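Local coordinates for protein 5-formaminoimidazole-4-carboxamide-1-(beta)-D-ribofuranosyl 5'-monophosphate synthetase (Methanocaldococcus jannaschii, PDB 2R7L) that catalyses the ATP- and formate-dependent formylation of AICAR to FAICAR, a folate-independent step of purine biosynthesis, at residues E9-Y14 with N86-P91. Residues are numbered along the deposited sequence; the frame is centred on the assembly and turned at random.
Sequences EIFDKY and NSIVVP
Tyr14 lays one face of its ring on the backbone of Asn86. The CA of Asn86 stands 3.6 Å from the centroid of the Tyr14 ring, 17° off the normal, a CH-pi contact. The opposite face is backed by the CA of Phe11, three residues earlier; a type I turn runs from Phe11 to Tyr14. Ser87 O lies at the ring's edge and accepts a 3.0 Å hydrogen bond from Tyr14 OH; the donor sits 29° off the carbonyl plane. The Asn86 amide is nearly perpendicular to the ring. Its OD1 lies 3.7 Å from Tyr14 CB and accepts a hydrogen bond from Asn15 N. A phenylalanine in place of Tyr14 would probably leave Ser87 O without its hydroxyl donor. Beside this, with CG anti to the backbone N (chi1 -179°), the end of the Phe11 ring comes near strand 87-89. Its CE2 meets Ile88 CD1 at 4.1 Å, in apolar packing that helix 339-353 extends through Leu351 and Ile347. Asn86, with positive phi, is the first residue past helix 76-84 and closes it in a Schellman motif. The contact thus joins the turn at the end of the N-terminal helix to the start of strand 87-89, which pairs with strand 20-24 in the parallel sheet, in alpha/beta packing consistent with a Rossmann-like N-terminal domain.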
ATOM      1  N   GLU A   9     -18.829 -25.531 -23.861  1.00 64.33           N
ATOM      2  CA  GLU A   9     -18.766 -25.300 -25.298  1.00 66.96           C
ATOM      3  C   GLU A   9     -19.262 -23.907 -25.681  1.00 60.72           C
ATOM      4  O   GLU A   9     -19.063 -23.465 -26.810  1.00 65.85           O
ATOM      5  CB  GLU A   9     -19.533 -26.387 -26.060  1.00 72.35           C
ATOM      6  CG  GLU A   9     -18.917 -27.783 -25.918  1.00 80.69           C
ATOM      7  CD  GLU A   9     -19.617 -28.841 -26.761  1.00 81.64           C
ATOM      8  OE1 GLU A   9     -20.069 -28.518 -27.884  1.00 85.36           O
ATOM      9  OE2 GLU A   9     -19.707 -30.001 -26.300  1.00 83.61           O
ATOM     10  N   ILE A  10     -19.913 -23.220 -24.747  1.00 55.67           N
ATOM     11  CA  ILE A  10     -20.248 -21.809 -24.938  1.00 54.44           C
ATOM     12  C   ILE A  10     -19.014 -20.975 -24.599  1.00 57.13           C
ATOM     13  O   ILE A  10     -18.698 -19.992 -25.277  1.00 55.23           O
ATOM     14  CB  ILE A  10     -21.423 -21.362 -24.037  1.00 56.92           C
ATOM     15  CG1 ILE A  10     -22.736 -22.010 -24.486  1.00 61.58           C
ATOM     16  CG2 ILE A  10     -21.576 -19.843 -24.059  1.00 50.60           C
ATOM     17  CD1 ILE A  10     -23.336 -21.398 -25.735  1.00 63.09           C
ATOM     18  N   PHE A  11     -18.320 -21.393 -23.544  1.00 51.41           N
ATOM     19  CA  PHE A  11     -17.133 -20.709 -23.061  1.00 57.55           C
ATOM     20  C   PHE A  11     -15.944 -20.968 -23.981  1.00 64.83           C
ATOM     21  O   PHE A  11     -15.040 -20.137 -24.079  1.00 64.83           O
ATOM     22  CB  PHE A  11     -16.802 -21.170 -21.640  1.00 50.52           C
ATOM     23  CG  PHE A  11     -15.590 -20.502 -21.054  1.00 52.73           C
ATOM     24  CD1 PHE A  11     -14.387 -21.184 -20.950  1.00 51.05           C
ATOM     25  CD2 PHE A  11     -15.650 -19.187 -20.615  1.00 48.51           C
ATOM     26  CE1 PHE A  11     -13.264 -20.566 -20.415  1.00 50.51           C
ATOM     27  CE2 PHE A  11     -14.535 -18.567 -20.081  1.00 49.00           C
ATOM     28  CZ  PHE A  11     -13.341 -19.258 -19.979  1.00 44.31           C
ATOM     29  N   ASP A  12     -15.947 -22.122 -24.646  1.00 68.23           N
ATOM     30  CA  ASP A  12     -14.874 -22.486 -25.571  1.00 67.20           C
ATOM     31  C   ASP A  12     -14.833 -21.573 -26.788  1.00 63.65           C
ATOM     32  O   ASP A  12     -13.818 -21.489 -27.473  1.00 67.76           O
ATOM     33  CB  ASP A  12     -15.010 -23.941 -26.018  1.00 73.56           C
ATOM     34  CG  ASP A  12     -14.299 -24.902 -25.090  1.00 83.53           C
ATOM     35  OD1 ASP A  12     -13.385 -24.459 -24.358  1.00 86.49           O
ATOM     36  OD2 ASP A  12     -14.649 -26.102 -25.096  1.00 89.75           O
ATOM     37  N   LYS A  13     -15.943 -20.892 -27.049  1.00 62.82           N
ATOM     38  CA  LYS A  13     -16.035 -19.978 -28.176  1.00 60.72           C
ATOM     39  C   LYS A  13     -15.805 -18.546 -27.716  1.00 59.31           C
ATOM     40  O   LYS A  13     -15.968 -17.597 -28.483  1.00 54.57           O
ATOM     41  CB  LYS A  13     -17.400 -20.106 -28.854  1.00 65.28           C
ATOM     42  CG  LYS A  13     -17.734 -21.524 -29.285  1.00 74.04           C
ATOM     43  CD  LYS A  13     -19.024 -21.576 -30.091  1.00 82.17           C
ATOM     44  CE  LYS A  13     -19.323 -22.995 -30.557  1.00 85.36           C
ATOM     45  NZ  LYS A  13     -20.494 -23.042 -31.478  1.00 86.91           N
ATOM     46  N   TYR A  14     -15.432 -18.401 -26.448  1.00 57.28           N
ATOM     47  CA  TYR A  14     -15.126 -17.099 -25.873  1.00 55.62           C
ATOM     48  C   TYR A  14     -13.715 -16.668 -26.273  1.00 48.86           C
ATOM     49  O   TYR A  14     -12.824 -17.500 -26.425  1.00 45.03           O
ATOM     50  CB  TYR A  14     -15.226 -17.172 -24.341  1.00 58.05           C
ATOM     51  CG  TYR A  14     -16.581 -16.814 -23.744  1.00 58.01           C
ATOM     52  CD1 TYR A  14     -17.742 -16.829 -24.513  1.00 55.89           C
ATOM     53  CD2 TYR A  14     -16.695 -16.484 -22.396  1.00 55.64           C
ATOM     54  CE1 TYR A  14     -18.973 -16.505 -23.960  1.00 51.13           C
ATOM     55  CE2 TYR A  14     -17.917 -16.168 -21.836  1.00 52.20           C
ATOM     56  CZ  TYR A  14     -19.051 -16.178 -22.620  1.00 56.11           C
ATOM     57  OH  TYR A  14     -20.265 -15.855 -22.055  1.00 56.20           O
ATOM     58  N   ASN A  86     -17.995 -11.883 -23.603  1.00 36.02           N
ATOM     59  CA  ASN A  86     -17.168 -12.908 -22.955  1.00 41.77           C
ATOM     60  C   ASN A  86     -17.325 -12.938 -21.429  1.00 42.81           C
ATOM     61  O   ASN A  86     -16.377 -13.241 -20.697  1.00 41.54           O
ATOM     62  CB  ASN A  86     -15.698 -12.744 -23.351  1.00 43.92           C
ATOM     63  CG  ASN A  86     -15.508 -12.675 -24.856  1.00 44.69           C
ATOM     64  OD1 ASN A  86     -15.598 -13.688 -25.554  1.00 44.59           O
ATOM     65  ND2 ASN A  86     -15.252 -11.477 -25.365  1.00 40.00           N
ATOM     66  N   SER A  87     -18.536 -12.642 -20.965  1.00 44.66           N
ATOM     67  CA  SER A  87     -18.834 -12.560 -19.534  1.00 33.63           C
ATOM     68  C   SER A  87     -19.038 -13.907 -18.861  1.00 35.47           C
ATOM     69  O   SER A  87     -19.789 -14.757 -19.355  1.00 40.58           O
ATOM     70  CB  SER A  87     -20.083 -11.717 -19.308  1.00 34.66           C
ATOM     71  OG  SER A  87     -19.973 -10.435 -19.904  1.00 37.13           O
ATOM     72  N   ILE A  88     -18.356 -14.098 -17.735  1.00 33.87           N
ATOM     73  CA  ILE A  88     -18.733 -15.113 -16.760  1.00 27.20           C
ATOM     74  C   ILE A  88     -19.624 -14.418 -15.733  1.00 42.30           C
ATOM     75  O   ILE A  88     -19.197 -13.457 -15.083  1.00 44.98           O
ATOM     76  CB  ILE A  88     -17.520 -15.698 -16.039  1.00 32.53           C
ATOM     77  CG1 ILE A  88     -16.578 -16.387 -17.033  1.00 35.58           C
ATOM     78  CG2 ILE A  88     -17.957 -16.662 -14.928  1.00 28.67           C
ATOM     79  CD1 ILE A  88     -15.322 -16.947 -16.387  1.00 35.63           C
ATOM     80  N   VAL A  89     -20.863 -14.889 -15.602  1.00 42.97           N
ATOM     81  CA  VAL A  89     -21.819 -14.291 -14.670  1.00 42.28           C
ATOM     82  C   VAL A  89     -21.616 -14.789 -13.243  1.00 38.89           C
ATOM     83  O   VAL A  89     -21.485 -15.994 -13.006  1.00 38.24           O
ATOM     84  CB  VAL A  89     -23.276 -14.559 -15.092  1.00 48.84           C
ATOM     85  CG1 VAL A  89     -24.246 -14.134 -13.987  1.00 45.93           C
ATOM     86  CG2 VAL A  89     -23.589 -13.830 -16.391  1.00 47.16           C
ATOM     87  N   VAL A  90     -21.576 -13.856 -12.297  1.00 35.49           N
ATOM     88  CA  VAL A  90     -21.543 -14.213 -10.876  1.00 37.57           C
ATOM     89  C   VAL A  90     -22.962 -14.098 -10.310  1.00 36.90           C
ATOM     90  O   VAL A  90     -23.542 -13.010 -10.270  1.00 36.17           O
ATOM     91  CB  VAL A  90     -20.549 -13.335 -10.076  1.00 34.84           C
ATOM     92  CG1 VAL A  90     -20.627 -13.641  -8.583  1.00 34.32           C
ATOM     93  CG2 VAL A  90     -19.124 -13.557 -10.587  1.00 30.71           C
ATOM     94  N   PRO A  91     -23.538 -15.235  -9.905  1.00 36.64           N
ATOM     95  CA  PRO A  91     -24.925 -15.248  -9.471  1.00 41.28           C
ATOM     96  C   PRO A  91     -25.091 -14.763  -8.034  1.00 39.49           C
ATOM     97  O   PRO A  91     -24.188 -14.926  -7.203  1.00 45.27           O
ATOM     98  CB  PRO A  91     -25.296 -16.727  -9.570  1.00 36.85           C
ATOM     99  CG  PRO A  91     -24.027 -17.433  -9.258  1.00 42.20           C
ATOM    100  CD  PRO A  91     -22.922 -16.573  -9.831  1.00 38.46           C
TER